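Local coordinates for guanine nucleotide exchange protein (Legionella pneumophila, PDB 1XSZ), which probably acts as a guanine nucleotide exchange factor for ADP-ribosylation factors, with a Sec7 domain whose active site is covered by a cap, at residues I109-F121 with A131-M143. Numbering follows the deposited sequence. Where two conformers were deposited one is given.
Sequences IDRLVQSFSGAYF and ADAAYLLAFQTIM
Tyr135 lies along helix 109-121 as a knob in a hole formed by Asp110, Val113, Gln114 and Ser117. Its CG is anti to the backbone N (chi1 173°), which carries the ring along the partner helix toward Asp110. There the hydroxyl donates to the carboxylate, with Tyr135 OH 2.5 Å from Asp110 OD1. The oxygen is met on its syn side, and carboxylate and ring planes are 32° apart. Gln114 lays its CG obliquely against the same ring, 3.5 Å from Tyr135 CE1. Val113 points into the interface and divides its two methyls. Val113 CG1 lies 3.7 Å from Ala138 CB and also touches the Tyr135 ring. Val113 CG2 meets Ile142 CD1 tip to tip.

Both helices belong to the all-helical Sec7 domain and follow each other in the chain. Their segments run at 127° to each other, with axes 7.9 Å apart at closest approach. The backbones come closest where the residues are small, around Ser117, Gly118 and Ala131. Ser117 CB packs 3.4 Å from Tyr135 N, and Ala134 CB sits against Ser117 O. Ala131 fits between Gly118 and Phe121, its backbone N over one face of the phenylalanine ring. Ser117 OG turns back to its own helix and donates to Gln114 O at 2.7 Å. It also accepts from a water that bonds weakly to Ala131 O.

Beyond the pair, Lys251 of the C-terminal capping domain forms a salt bridge with Asp110 OD2 and a hydrogen bond with Tyr135 OH. Trp253, on helix 252-258, also bonds this hydroxyl through NE1 and stacks on Phe139.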
ATOM      1  N   ILE A 109      -0.760   2.524   2.147  1.00 12.05           N
ATOM      2  CA  ILE A 109      -0.545   3.079   3.478  1.00 11.96           C
ATOM      3  C   ILE A 109      -1.286   4.416   3.562  1.00 12.84           C
ATOM      4  O   ILE A 109      -1.966   4.707   4.546  1.00 13.32           O
ATOM      5  CB  ILE A 109       0.959   3.317   3.728  1.00 12.21           C
ATOM      6  CG1 ILE A 109       1.671   1.973   3.875  1.00 12.46           C
ATOM      7  CG2 ILE A 109       1.171   4.171   4.983  1.00 13.20           C
ATOM      8  CD1 ILE A 109       3.179   2.069   3.778  1.00 13.04           C
ATOM      9  N   ASP A 110      -1.162   5.218   2.510  1.00 12.55           N
ATOM     10  CA  ASP A 110      -1.793   6.527   2.458  1.00 13.02           C
ATOM     11  C   ASP A 110      -3.308   6.416   2.635  1.00 12.78           C
ATOM     12  O   ASP A 110      -3.900   7.148   3.436  1.00 13.11           O
ATOM     13  CB  ASP A 110      -1.440   7.206   1.125  1.00 13.56           C
ATOM     14  CG  ASP A 110      -1.694   8.700   1.134  1.00 16.08           C
ATOM     15  OD1 ASP A 110      -1.893   9.275   2.223  1.00 16.34           O
ATOM     16  OD2 ASP A 110      -1.672   9.299   0.039  1.00 17.69           O
ATOM     17  N   ARG A 111      -3.940   5.504   1.904  0.50 10.38           N
ATOM     18  CA  ARG A 111      -5.386   5.351   2.024  0.50  9.81           C
ATOM     19  C   ARG A 111      -5.799   4.987   3.443  0.50 10.69           C
ATOM     20  O   ARG A 111      -6.823   5.463   3.938  0.50 10.66           O
ATOM     21  CB  ARG A 111      -5.906   4.300   1.041  0.50 11.69           C
ATOM     22  CG  ARG A 111      -5.592   4.625  -0.404  0.50 14.51           C
ATOM     23  CD  ARG A 111      -6.528   3.911  -1.368  0.50 15.27           C
ATOM     24  NE  ARG A 111      -6.109   4.112  -2.751  0.50 16.14           N
ATOM     25  CZ  ARG A 111      -5.149   3.416  -3.349  0.50 15.62           C
ATOM     26  NH1 ARG A 111      -4.507   2.459  -2.692  0.50 14.11           N
ATOM     27  NH2 ARG A 111      -4.816   3.687  -4.603  0.50 16.94           N
ATOM     28  N   LEU A 112      -5.010   4.152   4.109  1.00 12.51           N
ATOM     29  CA  LEU A 112      -5.342   3.760   5.474  1.00 12.49           C
ATOM     30  C   LEU A 112      -5.257   4.986   6.389  1.00 13.07           C
ATOM     31  O   LEU A 112      -6.159   5.234   7.194  1.00 12.54           O
ATOM     32  CB  LEU A 112      -4.403   2.657   5.972  1.00 13.13           C
ATOM     33  CG  LEU A 112      -4.577   1.285   5.311  1.00 11.60           C
ATOM     34  CD1 LEU A 112      -3.604   0.306   5.948  1.00 14.05           C
ATOM     35  CD2 LEU A 112      -6.016   0.789   5.467  1.00 13.94           C
ATOM     36  N   VAL A 113      -4.187   5.761   6.260  1.00 11.91           N
ATOM     37  CA  VAL A 113      -4.019   6.960   7.077  1.00 11.64           C
ATOM     38  C   VAL A 113      -5.163   7.954   6.830  1.00 12.60           C
ATOM     39  O   VAL A 113      -5.657   8.589   7.765  1.00 14.37           O
ATOM     40  CB  VAL A 113      -2.644   7.623   6.793  1.00 11.72           C
ATOM     41  CG1 VAL A 113      -2.516   8.947   7.547  1.00 11.95           C
ATOM     42  CG2 VAL A 113      -1.528   6.673   7.223  1.00 14.07           C
ATOM     43  N   GLN A 114      -5.599   8.075   5.583  1.00 12.22           N
ATOM     44  CA  GLN A 114      -6.705   8.980   5.259  1.00 13.74           C
ATOM     45  C   GLN A 114      -8.002   8.507   5.914  1.00 13.37           C
ATOM     46  O   GLN A 114      -8.832   9.319   6.330  1.00 13.94           O
ATOM     47  CB  GLN A 114      -6.895   9.060   3.743  1.00 13.94           C
ATOM     48  CG  GLN A 114      -5.796   9.823   3.024  1.00 17.80           C
ATOM     49  CD  GLN A 114      -5.958   9.787   1.520  1.00 21.51           C
ATOM     50  OE1 GLN A 114      -7.016  10.126   0.988  1.00 27.35           O
ATOM     51  NE2 GLN A 114      -4.906   9.378   0.823  1.00 26.61           N
ATOM     52  N   SER A 115      -8.190   7.195   6.000  1.00 13.26           N
ATOM     53  CA  SER A 115      -9.397   6.652   6.622  1.00 13.44           C
ATOM     54  C   SER A 115      -9.412   7.021   8.105  1.00 14.35           C
ATOM     55  O   SER A 115     -10.433   7.468   8.643  1.00 14.06           O
ATOM     56  CB  SER A 115      -9.433   5.132   6.460  1.00 14.19           C
ATOM     57  OG  SER A 115     -10.622   4.598   7.013  1.00 15.62           O
ATOM     58  N   PHE A 116      -8.280   6.837   8.771  1.00 13.76           N
ATOM     59  CA  PHE A 116      -8.190   7.187  10.180  1.00 13.41           C
ATOM     60  C   PHE A 116      -8.464   8.669  10.401  1.00 14.53           C
ATOM     61  O   PHE A 116      -9.240   9.039  11.282  1.00 14.45           O
ATOM     62  CB  PHE A 116      -6.798   6.883  10.731  1.00 14.28           C
ATOM     63  CG  PHE A 116      -6.537   7.531  12.058  1.00 15.31           C
ATOM     64  CD1 PHE A 116      -7.058   6.988  13.227  1.00 14.62           C
ATOM     65  CD2 PHE A 116      -5.846   8.737  12.128  1.00 16.49           C
ATOM     66  CE1 PHE A 116      -6.897   7.645  14.449  1.00 16.64           C
ATOM     67  CE2 PHE A 116      -5.684   9.396  13.344  1.00 15.90           C
ATOM     68  CZ  PHE A 116      -6.211   8.850  14.502  1.00 16.98           C
ATOM     69  N   SER A 117      -7.818   9.520   9.610  0.50 14.02           N
ATOM     70  CA  SER A 117      -7.986  10.962   9.751  0.50 15.40           C
ATOM     71  C   SER A 117      -9.447  11.382   9.628  0.50 16.51           C
ATOM     72  O   SER A 117      -9.917  12.238  10.377  0.50 16.16           O
ATOM     73  CB  SER A 117      -7.136  11.704   8.712  0.50 17.08           C
ATOM     74  OG  SER A 117      -7.560  11.421   7.393  0.50 20.06           O
ATOM     75  N   GLY A 118     -10.164  10.778   8.688  1.00 16.08           N
ATOM     76  CA  GLY A 118     -11.566  11.112   8.514  1.00 17.97           C
ATOM     77  C   GLY A 118     -12.414  10.658   9.687  1.00 18.30           C
ATOM     78  O   GLY A 118     -13.296  11.393  10.145  1.00 20.81           O
ATOM     79  N   ALA A 119     -12.158   9.449  10.178  1.00 19.57           N
ATOM     80  CA  ALA A 119     -12.913   8.903  11.300  1.00 19.09           C
ATOM     81  C   ALA A 119     -12.592   9.627  12.601  1.00 21.21           C
ATOM     82  O   ALA A 119     -13.478   9.838  13.433  1.00 22.57           O
ATOM     83  CB  ALA A 119     -12.630   7.415  11.450  1.00 19.50           C
ATOM     84  N   TYR A 120     -11.327   9.997  12.781  1.00 22.16           N
ATOM     85  CA  TYR A 120     -10.918  10.707  13.984  1.00 23.36           C
ATOM     86  C   TYR A 120     -11.697  12.004  14.069  1.00 24.34           C
ATOM     87  O   TYR A 120     -12.256  12.338  15.113  1.00 23.38           O
ATOM     88  CB  TYR A 120      -9.424  11.040  13.960  1.00 24.90           C
ATOM     89  CG  TYR A 120      -9.003  11.855  15.165  1.00 25.69           C
ATOM     90  CD1 TYR A 120      -8.889  11.261  16.418  1.00 24.97           C
ATOM     91  CD2 TYR A 120      -8.801  13.233  15.068  1.00 24.24           C
ATOM     92  CE1 TYR A 120      -8.592  12.016  17.552  1.00 23.75           C
ATOM     93  CE2 TYR A 120      -8.503  14.002  16.198  1.00 25.08           C
ATOM     94  CZ  TYR A 120      -8.403  13.382  17.435  1.00 23.85           C
ATOM     95  OH  TYR A 120      -8.129  14.125  18.561  1.00 25.52           O
ATOM     96  N   PHE A 121     -11.715  12.737  12.960  1.00 24.39           N
ATOM     97  CA  PHE A 121     -12.422  14.008  12.888  1.00 26.29           C
ATOM     98  C   PHE A 121     -13.912  13.826  13.156  1.00 27.12           C
ATOM     99  O   PHE A 121     -14.511  14.584  13.917  1.00 27.15           O
ATOM    100  CB  PHE A 121     -12.215  14.644  11.510  1.00 26.75           C
ATOM    101  CG  PHE A 121     -13.011  15.900  11.296  1.00 28.95           C
ATOM    102  CD1 PHE A 121     -12.832  17.004  12.123  1.00 30.44           C
ATOM    103  CD2 PHE A 121     -13.943  15.978  10.267  1.00 29.77           C
ATOM    104  CE1 PHE A 121     -13.572  18.170  11.929  1.00 31.98           C
ATOM    105  CE2 PHE A 121     -14.689  17.141  10.065  1.00 31.24           C
ATOM    106  CZ  PHE A 121     -14.502  18.237  10.897  1.00 31.40           C
ATOM    107  N   ALA A 131     -11.082  17.218   8.234  1.00 27.35           N
ATOM    108  CA  ALA A 131     -10.420  15.936   8.008  1.00 26.29           C
ATOM    109  C   ALA A 131      -9.023  16.116   7.427  1.00 25.35           C
ATOM    110  O   ALA A 131      -8.108  15.359   7.755  1.00 23.89           O
ATOM    111  CB  ALA A 131     -11.265  15.071   7.079  1.00 26.06           C
ATOM    112  N   ASP A 132      -8.859  17.111   6.560  1.00 23.85           N
ATOM    113  CA  ASP A 132      -7.563  17.376   5.950  1.00 23.63           C
ATOM    114  C   ASP A 132      -6.546  17.753   7.017  1.00 21.81           C
ATOM    115  O   ASP A 132      -5.368  17.404   6.922  1.00 20.29           O
ATOM    116  CB  ASP A 132      -7.672  18.506   4.924  1.00 27.39           C
ATOM    117  CG  ASP A 132      -8.565  18.147   3.756  1.00 30.53           C
ATOM    118  OD1 ASP A 132      -8.306  17.111   3.110  1.00 32.53           O
ATOM    119  OD2 ASP A 132      -9.525  18.900   3.482  1.00 34.76           O
ATOM    120  N   ALA A 133      -7.001  18.472   8.036  1.00 20.23           N
ATOM    121  CA  ALA A 133      -6.119  18.880   9.118  1.00 18.57           C
ATOM    122  C   ALA A 133      -5.703  17.647   9.909  1.00 17.41           C
ATOM    123  O   ALA A 133      -4.557  17.538  10.346  1.00 17.22           O
ATOM    124  CB  ALA A 133      -6.830  19.881  10.025  1.00 18.76           C
ATOM    125  N   ALA A 134      -6.637  16.717  10.090  1.00 18.02           N
ATOM    126  CA  ALA A 134      -6.350  15.488  10.817  1.00 16.31           C
ATOM    127  C   ALA A 134      -5.354  14.648  10.025  1.00 15.77           C
ATOM    128  O   ALA A 134      -4.476  14.014  10.606  1.00 14.63           O
ATOM    129  CB  ALA A 134      -7.637  14.702  11.056  1.00 18.70           C
ATOM    130  N   TYR A 135      -5.494  14.657   8.703  1.00 15.20           N
ATOM    131  CA  TYR A 135      -4.598  13.903   7.826  1.00 13.78           C
ATOM    132  C   TYR A 135      -3.182  14.469   7.937  1.00 14.20           C
ATOM    133  O   TYR A 135      -2.208  13.720   8.067  1.00 13.85           O
ATOM    134  CB  TYR A 135      -5.097  13.986   6.378  1.00 14.61           C
ATOM    135  CG  TYR A 135      -4.158  13.390   5.349  1.00 13.64           C
ATOM    136  CD1 TYR A 135      -3.883  12.022   5.327  1.00 15.09           C
ATOM    137  CD2 TYR A 135      -3.554  14.199   4.391  1.00 16.41           C
ATOM    138  CE1 TYR A 135      -3.026  11.478   4.366  1.00 15.68           C
ATOM    139  CE2 TYR A 135      -2.700  13.671   3.430  1.00 16.81           C
ATOM    140  CZ  TYR A 135      -2.442  12.310   3.421  1.00 15.88           C
ATOM    141  OH  TYR A 135      -1.608  11.794   2.455  1.00 14.76           O
ATOM    142  N   LEU A 136      -3.056  15.791   7.881  1.00 13.93           N
ATOM    143  CA  LEU A 136      -1.747  16.420   8.008  1.00 13.08           C
ATOM    144  C   LEU A 136      -1.111  16.016   9.340  1.00 13.45           C
ATOM    145  O   LEU A 136       0.058  15.630   9.392  1.00 13.21           O
ATOM    146  CB  LEU A 136      -1.871  17.948   7.938  1.00 15.42           C
ATOM    147  CG  LEU A 136      -0.589  18.725   8.269  1.00 15.22           C
ATOM    148  CD1 LEU A 136       0.479  18.431   7.228  1.00 17.44           C
ATOM    149  CD2 LEU A 136      -0.888  20.216   8.323  1.00 17.74           C
ATOM    150  N   LEU A 137      -1.882  16.104  10.417  0.50 11.56           N
ATOM    151  CA  LEU A 137      -1.378  15.749  11.737  0.50 12.12           C
ATOM    152  C   LEU A 137      -0.949  14.283  11.771  0.50 10.66           C
ATOM    153  O   LEU A 137       0.092  13.948  12.336  0.50 11.18           O
ATOM    154  CB  LEU A 137      -2.458  15.987  12.792  0.50 15.07           C
ATOM    155  CG  LEU A 137      -1.982  16.304  14.207  0.50 17.83           C
ATOM    156  CD1 LEU A 137      -1.216  17.625  14.222  0.50 17.76           C
ATOM    157  CD2 LEU A 137      -3.191  16.388  15.117  0.50 17.71           C
ATOM    158  N   ALA A 138      -1.756  13.419  11.161  1.00 12.09           N
ATOM    159  CA  ALA A 138      -1.455  11.996  11.129  1.00 11.51           C
ATOM    160  C   ALA A 138      -0.154  11.672  10.409  1.00 12.72           C
ATOM    161  O   ALA A 138       0.699  10.983  10.973  1.00 12.90           O
ATOM    162  CB  ALA A 138      -2.612  11.223  10.504  1.00 12.73           C
ATOM    163  N   PHE A 139       0.023  12.166   9.183  1.00 11.67           N
ATOM    164  CA  PHE A 139       1.256  11.820   8.496  1.00 11.75           C
ATOM    165  C   PHE A 139       2.468  12.543   9.075  1.00 11.47           C
ATOM    166  O   PHE A 139       3.575  12.011   9.044  1.00 12.02           O
ATOM    167  CB  PHE A 139       1.110  11.932   6.953  1.00 12.39           C
ATOM    168  CG  PHE A 139       1.183  13.324   6.383  1.00 11.85           C
ATOM    169  CD1 PHE A 139       2.384  14.021   6.355  1.00 13.00           C
ATOM    170  CD2 PHE A 139       0.066  13.886   5.760  1.00 13.70           C
ATOM    171  CE1 PHE A 139       2.483  15.255   5.705  1.00 15.15           C
ATOM    172  CE2 PHE A 139       0.155  15.122   5.108  1.00 14.26           C
ATOM    173  CZ  PHE A 139       1.369  15.803   5.081  1.00 13.83           C
ATOM    174  N   GLN A 140       2.271  13.724   9.656  1.00 12.18           N
ATOM    175  CA  GLN A 140       3.386  14.420  10.288  1.00 12.50           C
ATOM    176  C   GLN A 140       3.809  13.607  11.521  1.00 11.92           C
ATOM    177  O   GLN A 140       4.997  13.456  11.791  1.00 13.20           O
ATOM    178  CB  GLN A 140       2.981  15.842  10.706  1.00 13.93           C
ATOM    179  CG  GLN A 140       2.825  16.832   9.559  1.00 17.61           C
ATOM    180  CD  GLN A 140       4.144  17.209   8.912  1.00 16.00           C
ATOM    181  OE1 GLN A 140       5.182  17.245   9.567  1.00 20.35           O
ATOM    182  NE2 GLN A 140       4.103  17.519   7.624  1.00 19.84           N
ATOM    183  N   THR A 141       2.839  13.066  12.260  1.00 12.13           N
ATOM    184  CA  THR A 141       3.153  12.268  13.442  1.00 12.84           C
ATOM    185  C   THR A 141       3.859  10.972  13.048  1.00 11.56           C
ATOM    186  O   THR A 141       4.773  10.526  13.737  1.00 12.36           O
ATOM    187  CB  THR A 141       1.878  11.963  14.255  1.00 12.89           C
ATOM    188  OG1 THR A 141       1.251  13.200  14.621  1.00 13.62           O
ATOM    189  CG2 THR A 141       2.224  11.196  15.528  1.00 14.16           C
ATOM    190  N   ILE A 142       3.441  10.374  11.936  1.00 11.80           N
ATOM    191  CA  ILE A 142       4.096   9.161  11.458  1.00 11.14           C
ATOM    192  C   ILE A 142       5.551   9.489  11.086  1.00 11.93           C
ATOM    193  O   ILE A 142       6.463   8.734  11.416  1.00 11.51           O
ATOM    194  CB  ILE A 142       3.323   8.563  10.263  1.00 10.50           C
ATOM    195  CG1 ILE A 142       2.008   7.964  10.779  1.00 11.94           C
ATOM    196  CG2 ILE A 142       4.161   7.492   9.556  1.00 11.32           C
ATOM    197  CD1 ILE A 142       1.025   7.598   9.695  1.00 12.44           C
ATOM    198  N   MET A 143       5.781  10.619  10.419  1.00 12.22           N
ATOM    199  CA  MET A 143       7.154  10.990  10.084  1.00 12.49           C
ATOM    200  C   MET A 143       7.945  11.279  11.356  1.00 12.23           C
ATOM    201  O   MET A 143       9.117  10.911  11.468  1.00 12.55           O
ATOM    202  CB  MET A 143       7.207  12.240   9.193  1.00 12.63           C
ATOM    203  CG  MET A 143       6.765  12.027   7.756  1.00 11.73           C
ATOM    204  SD  MET A 143       7.202  13.410   6.662  1.00 14.20           S
ATOM    205  CE  MET A 143       6.160  14.696   7.302  1.00 14.31           C
TER
HETATM  206  O   HOH W   1      -8.753  13.355   6.227  1.00 44.10           O